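Local coordinates for reticulocyte binding protein (Streptococcus agalactiae COH1, PDB 3FAW), which probably hydrolyses alpha-1,6 glucosidic linkages of pullulan and related alpha-glucans, as a secreted, cell-wall-anchored pullulanase with a TIM-barrel catalytic domain, at residues 585-590 with 649-654; 642-647 with 656-661; 577-582 with 596-601. All coordinates share one frame; numbering follows the deposited sequence.

Contact 1 (585-590 with 649-654)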
loop_
_atom_site.group_PDB
_atom_site.type_symbol
_atom_site.label_atom_id
_atom_site.label_comp_id
_atom_site.label_asym_id
_atom_site.label_seq_id
_atom_site.Cartn_x
_atom_site.Cartn_y
_atom_site.Cartn_z
ATOM N N SER A 585 4.719 -6.008 -25.399
ATOM C CA SER A 585 4.391 -7.430 -25.554
ATOM C C SER A 585 4.193 -7.846 -27.012
ATOM O O SER A 585 4.645 -8.917 -27.419
ATOM C CB SER A 585 3.159 -7.788 -24.723
ATOM O OG SER A 585 3.435 -7.647 -23.336
ATOM N N ILE A 586 3.525 -6.996 -27.788
ATOM C CA ILE A 586 3.347 -7.223 -29.230
ATOM C C ILE A 586 4.511 -6.673 -30.065
ATOM O O ILE A 586 4.572 -6.917 -31.272
ATOM C CB ILE A 586 2.008 -6.615 -29.757
ATOM C CG1 ILE A 586 2.045 -5.081 -29.755
ATOM C CG2 ILE A 586 0.832 -7.126 -28.939
ATOM C CD1 ILE A 586 0.717 -4.423 -30.112
ATOM N N ASN A 587 5.414 -5.928 -29.425
ATOM C CA ASN A 587 6.549 -5.282 -30.093
ATOM C C ASN A 587 6.129 -4.386 -31.264
ATOM O O ASN A 587 6.505 -4.625 -32.414
ATOM C CB ASN A 587 7.584 -6.324 -30.553
ATOM C CG ASN A 587 8.882 -5.685 -31.050
ATOM O OD1 ASN A 587 9.430 -6.077 -32.085
ATOM N ND2 ASN A 587 9.366 -4.687 -30.319
ATOM N N LYS A 588 5.345 -3.355 -30.962
ATOM C CA LYS A 588 4.912 -2.394 -31.975
ATOM C C LYS A 588 5.098 -0.943 -31.508
ATOM O O LYS A 588 5.000 -0.641 -30.317
ATOM C CB LYS A 588 3.458 -2.660 -32.363
ATOM C CG LYS A 588 3.270 -3.964 -33.129
ATOM C CD LYS A 588 1.843 -4.121 -33.634
ATOM C CE LYS A 588 1.707 -5.346 -34.522
ATOM N NZ LYS A 588 0.341 -5.468 -35.101
ATOM N N ASP A 589 5.384 -0.062 -32.464
ATOM C CA ASP A 589 5.579 1.361 -32.195
ATOM C C ASP A 589 4.212 2.036 -32.108
ATOM O O ASP A 589 3.437 1.963 -33.063
ATOM C CB ASP A 589 6.411 2.002 -33.315
ATOM C CG ASP A 589 6.924 3.396 -32.958
ATOM O OD1 ASP A 589 6.415 4.020 -32.007
ATOM O OD2 ASP A 589 7.853 3.877 -33.641
ATOM N N PRO A 590 3.899 2.675 -30.960
ATOM C CA PRO A 590 2.667 3.467 -30.830
ATOM C C PRO A 590 2.479 4.575 -31.880
ATOM O O PRO A 590 1.354 5.026 -32.089
ATOM C CB PRO A 590 2.789 4.083 -29.432
ATOM C CG PRO A 590 3.695 3.178 -28.690
ATOM C CD PRO A 590 4.666 2.658 -29.698
ATOM N N LEU A 649 13.120 -1.259 -23.076
ATOM C CA LEU A 649 13.267 -0.998 -24.504
ATOM C C LEU A 649 12.206 -1.752 -25.295
ATOM O O LEU A 649 12.018 -2.953 -25.104
ATOM C CB LEU A 649 14.657 -1.437 -24.975
ATOM C CG LEU A 649 15.040 -1.204 -26.444
ATOM C CD1 LEU A 649 15.276 0.282 -26.738
ATOM C CD2 LEU A 649 16.280 -2.027 -26.792
ATOM N N ILE A 650 11.514 -1.037 -26.175
ATOM C CA ILE A 650 10.658 -1.656 -27.186
ATOM C C ILE A 650 11.392 -1.544 -28.523
ATOM O O ILE A 650 11.558 -0.450 -29.063
ATOM C CB ILE A 650 9.272 -0.974 -27.273
ATOM C CG1 ILE A 650 8.436 -1.287 -26.030
ATOM C CG2 ILE A 650 8.505 -1.461 -28.500
ATOM C CD1 ILE A 650 9.031 -0.823 -24.732
ATOM N N GLU A 651 11.832 -2.690 -29.038
ATOM C CA GLU A 651 12.710 -2.747 -30.207
ATOM C C GLU A 651 12.106 -2.126 -31.473
ATOM O O GLU A 651 12.832 -1.560 -32.284
ATOM C CB GLU A 651 13.127 -4.201 -30.496
ATOM C CG GLU A 651 14.207 -4.759 -29.558
ATOM C CD GLU A 651 13.669 -5.290 -28.232
ATOM O OE1 GLU A 651 12.445 -5.202 -27.981
ATOM O OE2 GLU A 651 14.484 -5.800 -27.432
ATOM N N ALA A 652 10.786 -2.224 -31.627
ATOM C CA ALA A 652 10.099 -1.763 -32.840
ATOM C C ALA A 652 9.962 -0.243 -32.931
ATOM O O ALA A 652 9.634 0.285 -33.994
ATOM C CB ALA A 652 8.717 -2.414 -32.941
ATOM N N VAL A 653 10.192 0.456 -31.822
ATOM C CA VAL A 653 10.075 1.915 -31.793
ATOM C C VAL A 653 11.322 2.579 -32.384
ATOM O O VAL A 653 12.450 2.229 -32.030
ATOM C CB VAL A 653 9.830 2.437 -30.358
ATOM C CG1 VAL A 653 9.846 3.962 -30.330
ATOM C CG2 VAL A 653 8.509 1.904 -29.819
ATOM N N LYS A 654 11.101 3.543 -33.279
ATOM C CA LYS A 654 12.186 4.233 -33.977
ATOM C C LYS A 654 12.710 5.423 -33.172
ATOM O O LYS A 654 13.915 5.539 -32.933
ATOM C CB LYS A 654 11.711 4.715 -35.351
ATOM C CG LYS A 654 11.232 3.603 -36.272
ATOM C CD LYS A 654 10.942 4.133 -37.671
ATOM C CE LYS A 654 10.483 3.028 -38.606
ATOM N NZ LYS A 654 9.137 2.514 -38.243
#

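Contact 2 (642-647 with 656-661)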
loop_
_atom_site.group_PDB
_atom_site.type_symbol
_atom_site.label_atom_id
_atom_site.label_comp_id
_atom_site.label_asym_id
_atom_site.label_seq_id
_atom_site.Cartn_x
_atom_site.Cartn_y
_atom_site.Cartn_z
ATOM N N LYS A 642 25.194 2.838 -20.792
ATOM C CA LYS A 642 24.540 4.141 -20.643
ATOM C C LYS A 642 23.011 4.042 -20.588
ATOM O O LYS A 642 22.312 5.018 -20.873
ATOM C CB LYS A 642 24.960 5.064 -21.794
ATOM C CG LYS A 642 26.474 5.149 -21.998
ATOM C CD LYS A 642 26.862 6.211 -23.019
ATOM C CE LYS A 642 26.415 5.836 -24.424
ATOM N NZ LYS A 642 27.018 6.725 -25.457
ATOM N N LEU A 643 22.494 2.874 -20.206
ATOM C CA LEU A 643 21.047 2.654 -20.137
ATOM C C LEU A 643 20.368 3.602 -19.151
ATOM O O LEU A 643 20.924 3.900 -18.091
ATOM C CB LEU A 643 20.730 1.212 -19.730
ATOM C CG LEU A 643 20.982 0.135 -20.784
ATOM C CD1 LEU A 643 20.913 -1.254 -20.161
ATOM C CD2 LEU A 643 19.992 0.261 -21.935
ATOM N N PRO A 644 19.155 4.073 -19.494
ATOM C CA PRO A 644 18.394 4.899 -18.562
ATOM C C PRO A 644 17.858 4.054 -17.413
ATOM O O PRO A 644 17.578 2.866 -17.595
ATOM C CB PRO A 644 17.250 5.444 -19.422
ATOM C CG PRO A 644 17.084 4.456 -20.505
ATOM C CD PRO A 644 18.430 3.852 -20.759
ATOM N N ASN A 645 17.723 4.667 -16.242
ATOM C CA ASN A 645 17.314 3.944 -15.044
ATOM C C ASN A 645 15.868 3.453 -15.134
ATOM O O ASN A 645 14.979 4.202 -15.543
ATOM C CB ASN A 645 17.483 4.831 -13.807
ATOM C CG ASN A 645 17.288 4.070 -12.509
ATOM O OD1 ASN A 645 17.815 2.969 -12.334
ATOM N ND2 ASN A 645 16.528 4.658 -11.587
ATOM N N LYS A 646 15.652 2.188 -14.768
ATOM C CA LYS A 646 14.308 1.610 -14.646
ATOM C C LYS A 646 13.482 1.710 -15.931
ATOM O O LYS A 646 12.262 1.907 -15.883
ATOM C CB LYS A 646 13.554 2.269 -13.480
ATOM C CG LYS A 646 14.239 2.125 -12.117
ATOM C CD LYS A 646 14.355 0.668 -11.684
ATOM C CE LYS A 646 14.867 0.547 -10.254
ATOM N NZ LYS A 646 14.976 -0.876 -9.832
ATOM N N ALA A 647 14.153 1.537 -17.070
ATOM C CA ALA A 647 13.536 1.685 -18.388
ATOM C C ALA A 647 13.483 0.358 -19.141
ATOM O O ALA A 647 14.331 -0.519 -18.951
ATOM C CB ALA A 647 14.293 2.712 -19.204
ATOM N N TYR A 656 12.493 7.528 -29.557
ATOM C CA TYR A 656 12.190 7.383 -28.122
ATOM C C TYR A 656 11.684 5.980 -27.764
ATOM O O TYR A 656 10.504 5.809 -27.453
ATOM C CB TYR A 656 11.174 8.434 -27.660
ATOM C CG TYR A 656 11.572 9.870 -27.920
ATOM C CD1 TYR A 656 12.703 10.422 -27.324
ATOM C CD2 TYR A 656 10.800 10.684 -28.744
ATOM C CE1 TYR A 656 13.056 11.745 -27.551
ATOM C CE2 TYR A 656 11.147 12.006 -28.979
ATOM C CZ TYR A 656 12.274 12.532 -28.381
ATOM O OH TYR A 656 12.620 13.843 -28.610
ATOM N N PRO A 657 12.576 4.970 -27.797
ATOM C CA PRO A 657 12.173 3.574 -27.608
ATOM C C PRO A 657 12.059 3.090 -26.155
ATOM O O PRO A 657 11.573 1.977 -25.927
ATOM C CB PRO A 657 13.286 2.810 -28.322
ATOM C CG PRO A 657 14.497 3.648 -28.108
ATOM C CD PRO A 657 14.029 5.083 -28.032
ATOM N N TYR A 658 12.496 3.903 -25.191
ATOM C CA TYR A 658 12.510 3.503 -23.778
ATOM C C TYR A 658 11.249 3.945 -23.031
ATOM O O TYR A 658 10.803 5.082 -23.163
ATOM C CB TYR A 658 13.759 4.047 -23.076
ATOM C CG TYR A 658 15.055 3.440 -23.578
ATOM C CD1 TYR A 658 15.477 2.190 -23.136
ATOM C CD2 TYR A 658 15.859 4.119 -24.491
ATOM C CE1 TYR A 658 16.673 1.629 -23.591
ATOM C CE2 TYR A 658 17.053 3.569 -24.954
ATOM C CZ TYR A 658 17.454 2.324 -24.498
ATOM O OH TYR A 658 18.632 1.771 -24.953
ATOM N N PHE A 659 10.686 3.019 -22.254
ATOM C CA PHE A 659 9.492 3.256 -21.441
ATOM C C PHE A 659 9.809 2.888 -19.987
ATOM O O PHE A 659 10.452 1.873 -19.723
ATOM C CB PHE A 659 8.317 2.405 -21.942
ATOM C CG PHE A 659 7.894 2.701 -23.366
ATOM C CD1 PHE A 659 6.692 3.339 -23.628
ATOM C CD2 PHE A 659 8.688 2.318 -24.440
ATOM C CE1 PHE A 659 6.292 3.601 -24.935
ATOM C CE2 PHE A 659 8.301 2.578 -25.748
ATOM C CZ PHE A 659 7.102 3.222 -25.997
ATOM N N ILE A 660 9.346 3.706 -19.045
ATOM C CA ILE A 660 9.690 3.525 -17.632
ATOM C C ILE A 660 8.753 2.536 -16.939
ATOM O O ILE A 660 7.533 2.710 -16.951
ATOM C CB ILE A 660 9.682 4.871 -16.871
ATOM C CG1 ILE A 660 10.642 5.874 -17.531
ATOM C CG2 ILE A 660 10.051 4.664 -15.407
ATOM C CD1 ILE A 660 12.071 5.370 -17.716
ATOM N N HIS A 661 9.342 1.503 -16.335
ATOM C CA HIS A 661 8.590 0.474 -15.610
ATOM C C HIS A 661 8.638 0.658 -14.090
ATOM O O HIS A 661 8.002 -0.094 -13.357
ATOM C CB HIS A 661 9.090 -0.931 -15.979
ATOM C CG HIS A 661 10.523 -1.180 -15.626
ATOM N ND1 HIS A 661 11.548 -1.041 -16.539
ATOM C CD2 HIS A 661 11.102 -1.566 -14.464
ATOM C CE1 HIS A 661 12.697 -1.325 -15.951
ATOM N NE2 HIS A 661 12.455 -1.645 -14.693
#

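Contact 3 (577-582 with 596-601)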
loop_
_atom_site.group_PDB
_atom_site.type_symbol
_atom_site.label_atom_id
_atom_site.label_comp_id
_atom_site.label_asym_id
_atom_site.label_seq_id
_atom_site.Cartn_x
_atom_site.Cartn_y
_atom_site.Cartn_z
ATOM N N THR A 577 2.863 0.633 -17.499
ATOM C CA THR A 577 1.432 0.909 -17.652
ATOM C C THR A 577 0.821 -0.118 -18.610
ATOM O O THR A 577 1.538 -0.760 -19.383
ATOM C CB THR A 577 1.135 2.326 -18.208
ATOM O OG1 THR A 577 1.549 2.416 -19.577
ATOM C CG2 THR A 577 1.825 3.418 -17.379
ATOM N N LEU A 578 -0.500 -0.261 -18.555
ATOM C CA LEU A 578 -1.213 -1.197 -19.421
ATOM C C LEU A 578 -0.945 -0.935 -20.907
ATOM O O LEU A 578 -0.747 -1.871 -21.679
ATOM C CB LEU A 578 -2.724 -1.136 -19.147
ATOM C CG LEU A 578 -3.593 -2.139 -19.908
ATOM C CD1 LEU A 578 -3.057 -3.559 -19.748
ATOM C CD2 LEU A 578 -5.043 -2.028 -19.445
ATOM N N HIS A 579 -0.943 0.335 -21.298
ATOM C CA HIS A 579 -0.630 0.729 -22.675
ATOM C C HIS A 579 0.786 0.299 -23.077
ATOM O O HIS A 579 0.988 -0.338 -24.118
ATOM C CB HIS A 579 -0.767 2.248 -22.821
ATOM C CG HIS A 579 -0.334 2.771 -24.153
ATOM N ND1 HIS A 579 0.969 3.131 -24.422
ATOM C CD2 HIS A 579 -1.029 2.998 -25.293
ATOM C CE1 HIS A 579 1.058 3.550 -25.673
ATOM N NE2 HIS A 579 -0.141 3.482 -26.222
ATOM N N ASP A 580 1.756 0.649 -22.235
ATOM C CA ASP A 580 3.169 0.426 -22.534
ATOM C C ASP A 580 3.550 -1.056 -22.558
ATOM O O ASP A 580 4.377 -1.470 -23.371
ATOM C CB ASP A 580 4.056 1.180 -21.536
ATOM C CG ASP A 580 3.949 2.699 -21.669
ATOM O OD1 ASP A 580 3.377 3.209 -22.655
ATOM O OD2 ASP A 580 4.459 3.395 -20.774
ATOM N N VAL A 581 2.955 -1.848 -21.669
ATOM C CA VAL A 581 3.229 -3.290 -21.615
ATOM C C VAL A 581 2.591 -4.020 -22.805
ATOM O O VAL A 581 3.147 -4.989 -23.316
ATOM C CB VAL A 581 2.767 -3.915 -20.274
ATOM C CG1 VAL A 581 1.239 -4.047 -20.217
ATOM C CG2 VAL A 581 3.437 -5.261 -20.057
ATOM N N ILE A 582 1.431 -3.545 -23.252
ATOM C CA ILE A 582 0.809 -4.061 -24.474
ATOM C C ILE A 582 1.706 -3.809 -25.690
ATOM O O ILE A 582 1.953 -4.722 -26.473
ATOM C CB ILE A 582 -0.594 -3.454 -24.707
ATOM C CG1 ILE A 582 -1.605 -4.086 -23.748
ATOM C CG2 ILE A 582 -1.046 -3.666 -26.155
ATOM C CD1 ILE A 582 -2.944 -3.368 -23.691
ATOM N N ASP A 596 -4.373 -0.273 -32.635
ATOM C CA ASP A 596 -4.351 -1.683 -32.267
ATOM C C ASP A 596 -4.102 -1.850 -30.770
ATOM O O ASP A 596 -4.779 -2.630 -30.100
ATOM C CB ASP A 596 -3.280 -2.430 -33.065
ATOM C CG ASP A 596 -3.328 -3.929 -32.844
ATOM O OD1 ASP A 596 -4.382 -4.539 -33.122
ATOM O OD2 ASP A 596 -2.311 -4.497 -32.393
ATOM N N ILE A 597 -3.127 -1.109 -30.255
ATOM C CA ILE A 597 -2.780 -1.154 -28.837
ATOM C C ILE A 597 -4.009 -0.859 -27.969
ATOM O O ILE A 597 -4.257 -1.568 -26.996
ATOM C CB ILE A 597 -1.613 -0.184 -28.503
ATOM C CG1 ILE A 597 -0.308 -0.676 -29.148
ATOM C CG2 ILE A 597 -1.424 -0.066 -26.992
ATOM C CD1 ILE A 597 0.812 0.353 -29.151
ATOM N N HIS A 598 -4.780 0.166 -28.334
ATOM C CA HIS A 598 -5.987 0.531 -27.580
ATOM C C HIS A 598 -7.123 -0.487 -27.738
ATOM O O HIS A 598 -7.891 -0.702 -26.805
ATOM C CB HIS A 598 -6.472 1.935 -27.956
ATOM C CG HIS A 598 -5.681 3.033 -27.317
ATOM N ND1 HIS A 598 -4.396 3.345 -27.707
ATOM C CD2 HIS A 598 -5.986 3.888 -26.312
ATOM C CE1 HIS A 598 -3.944 4.344 -26.972
ATOM N NE2 HIS A 598 -4.890 4.693 -26.118
ATOM N N ARG A 599 -7.227 -1.111 -28.909
ATOM C CA ARG A 599 -8.196 -2.191 -29.104
ATOM C C ARG A 599 -7.925 -3.327 -28.115
ATOM O O ARG A 599 -8.847 -3.840 -27.487
ATOM C CB ARG A 599 -8.175 -2.698 -30.553
ATOM C CG ARG A 599 -8.931 -1.793 -31.512
ATOM C CD ARG A 599 -8.850 -2.274 -32.950
ATOM N NE ARG A 599 -9.405 -1.278 -33.865
ATOM C CZ ARG A 599 -9.442 -1.393 -35.192
ATOM N NH1 ARG A 599 -8.951 -2.472 -35.797
ATOM N NH2 ARG A 599 -9.973 -0.419 -35.920
ATOM N N ARG A 600 -6.650 -3.680 -27.960
ATOM C CA ARG A 600 -6.220 -4.683 -26.981
ATOM C C ARG A 600 -6.387 -4.211 -25.534
ATOM O O ARG A 600 -6.765 -4.993 -24.663
ATOM C CB ARG A 600 -4.764 -5.080 -27.237
ATOM C CG ARG A 600 -4.560 -5.794 -28.565
ATOM C CD ARG A 600 -3.088 -5.994 -28.872
ATOM N NE ARG A 600 -2.882 -6.691 -30.141
ATOM C CZ ARG A 600 -2.984 -8.011 -30.320
ATOM N NH1 ARG A 600 -3.312 -8.809 -29.318
ATOM N NH2 ARG A 600 -2.766 -8.538 -31.519
ATOM N N LEU A 601 -6.105 -2.935 -25.284
ATOM C CA LEU A 601 -6.276 -2.343 -23.955
ATOM C C LEU A 601 -7.733 -2.435 -23.501
ATOM O O LEU A 601 -8.017 -2.781 -22.351
ATOM C CB LEU A 601 -5.810 -0.881 -23.969
ATOM C CG LEU A 601 -5.692 -0.145 -22.632
ATOM C CD1 LEU A 601 -4.760 1.049 -22.780
ATOM C CD2 LEU A 601 -7.050 0.305 -22.111
#

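Contact 1 (585-590 with 649-654)
The Schellman end of helix 578-586 and the N-cap of helix 590-609 are joined here to the loop between strands 647-649 and 658-660, with Asp-589 lying against Val-653 and Lys-654. Asn-587, at positive phi, is the C-prime residue that ends the first helix; two residues on, Asp-589 is the N-cap of the next. The opposing loop makes a type I beta turn from Ile-650 to Val-653, closed by Val-653 N to Ile-650 O at 3.2 Å.

With CG anti to the backbone N (chi1 -167°), the Asp-589 side chain crosses that of Val-653 at about a right angle. OD2 accepts the backbone N of Lys-654 at 3.3 Å, a long but straight bond (164°) that arrives from above the carboxylate plane. OD1 sits 3.7 Å from Val-653 CG2 and takes the backbone N of Lys-591, which is the capping bond. The same methyl, Val-653 CG2, also touches Pro-590 CD at 3.9 Å. Earlier in the turn the CB of Ala-652 points toward segment 585-590, 3.2 Å from Asn-587 O and 3.9 Å from Lys-588 CA.

One buried carboxylate thus serves two backbone N-H groups, OD1 at the start of a helix and OD2 just past the turn. Both, with a weak, long ion pair to Arg-628 NH2, would tend to stabilise its negative charge.

Contact 2 (642-647 with 656-661)
Pro-644 lies over one face of the Tyr-658 ring, its CG 4.0 Å from the ring centroid and 18° off the normal, a CH-pi contact offset toward the rim. Leu-643 crosses the same tyrosine at about a right angle, CD2 resting 3.6 Å from the phenol oxygen OH. Beyond the proline, Ala-647 CB packs against Ile-660 CD1 at 3.8 Å.

Ala-647 and Ile-660 form an antiparallel, non-hydrogen-bonded pair, their CA atoms 4.3 Å apart, with both side chains on the same face of the sheet. Next to them His-661 N donates to Lys-646 O at 3.0 Å, at an N-H...O angle of 155°. That carbonyl oxygen also lies 3.1 Å above the His-661 plane, toward the rim of the ring. A chi1 of 62° sets the imidazole between its own backbone N and carbonyl carbon, folding it back over the Lys-646 peptide; ND1 makes a weak hydrogen bond to Thr-648 OG1.

A type II turn from Pro-644 to Ala-647 delivers the chain into strand 647-649. The tyrosine hydroxyl is tied to Val-638 N, and Asn-645 O accepts from Ser-337 OG. The two-stranded sheet of 647-649 and 658-660 is an excursion that follows barrel strand 614-618; Phe-659 bonds through its backbone to Thr-648, the backbones of Tyr-658 and Ile-660 bond to those of Leu-629 and Lys-627, and the Phe-659 ring packs on Asp-580 of helix 578-586.

Contact 3 (577-582 with 596-601)
The segments 578-582 and 596-601, of helices 578-586 and 590-609, pass with their axes 9.6 Å apart and their N-to-C directions 117° from each other. They belong to the helical layer that follows strand 566-568 of the TIM barrel, and they meet as parts of consecutive helices through a buried, largely apolar interface.

Ile-582 packs against the second helix through two branches: its CD1 lies 3.5 Å from Leu-601 CA, while its CG2 meets Ile-597 CG2 at 3.7 Å as the two isoleucines slide past each other in opposite directions. Leu-578 CD2 packs on Leu-601 CG at 3.8 Å. His-579 extends its ring so that CD2 touches Ile-597 CG2 at 3.5 Å. His-598 brings CE1 to the edge of that ring, the two imidazole planes inclined at 61°; its own ND1 is bonded to Glu-594 O.

Thr-577 caps the first helix through OG1 to Asp-580 N. Asp-580 in turn fixes the rotation of the His-579 ring: ND1 donates to OD1 at 3.0 Å, nearly straight at 171°, and the oxygen lies in the imidazole plane.

Overall arrangement
Contacts 1 and 3 share helix 578-586: contact 3 packs its first turns on helix 590-609, and contact 1 covers its C-terminal end, with centres about 12 Å apart. Ile-586 CG2 touches Arg-600 NE at 3.9 Å. Contacts 1 and 2 share the hairpin of strands 647-649 and 658-660, contact 1 using its connecting loop; their centres are about 13 Å apart, and Ile-650 N approaches Pro-657 O at 3.0 Å, a probable hydrogen bond. Contacts 2 and 3 are about 18 Å apart but meet where Phe-659 CD1 packs 3.4 Å from Asp-580 CG. The hairpin is thereby fastened to the helices after barrel strand 566-568. A calcium ion lies about 10 Å from the Asn-645 side chain.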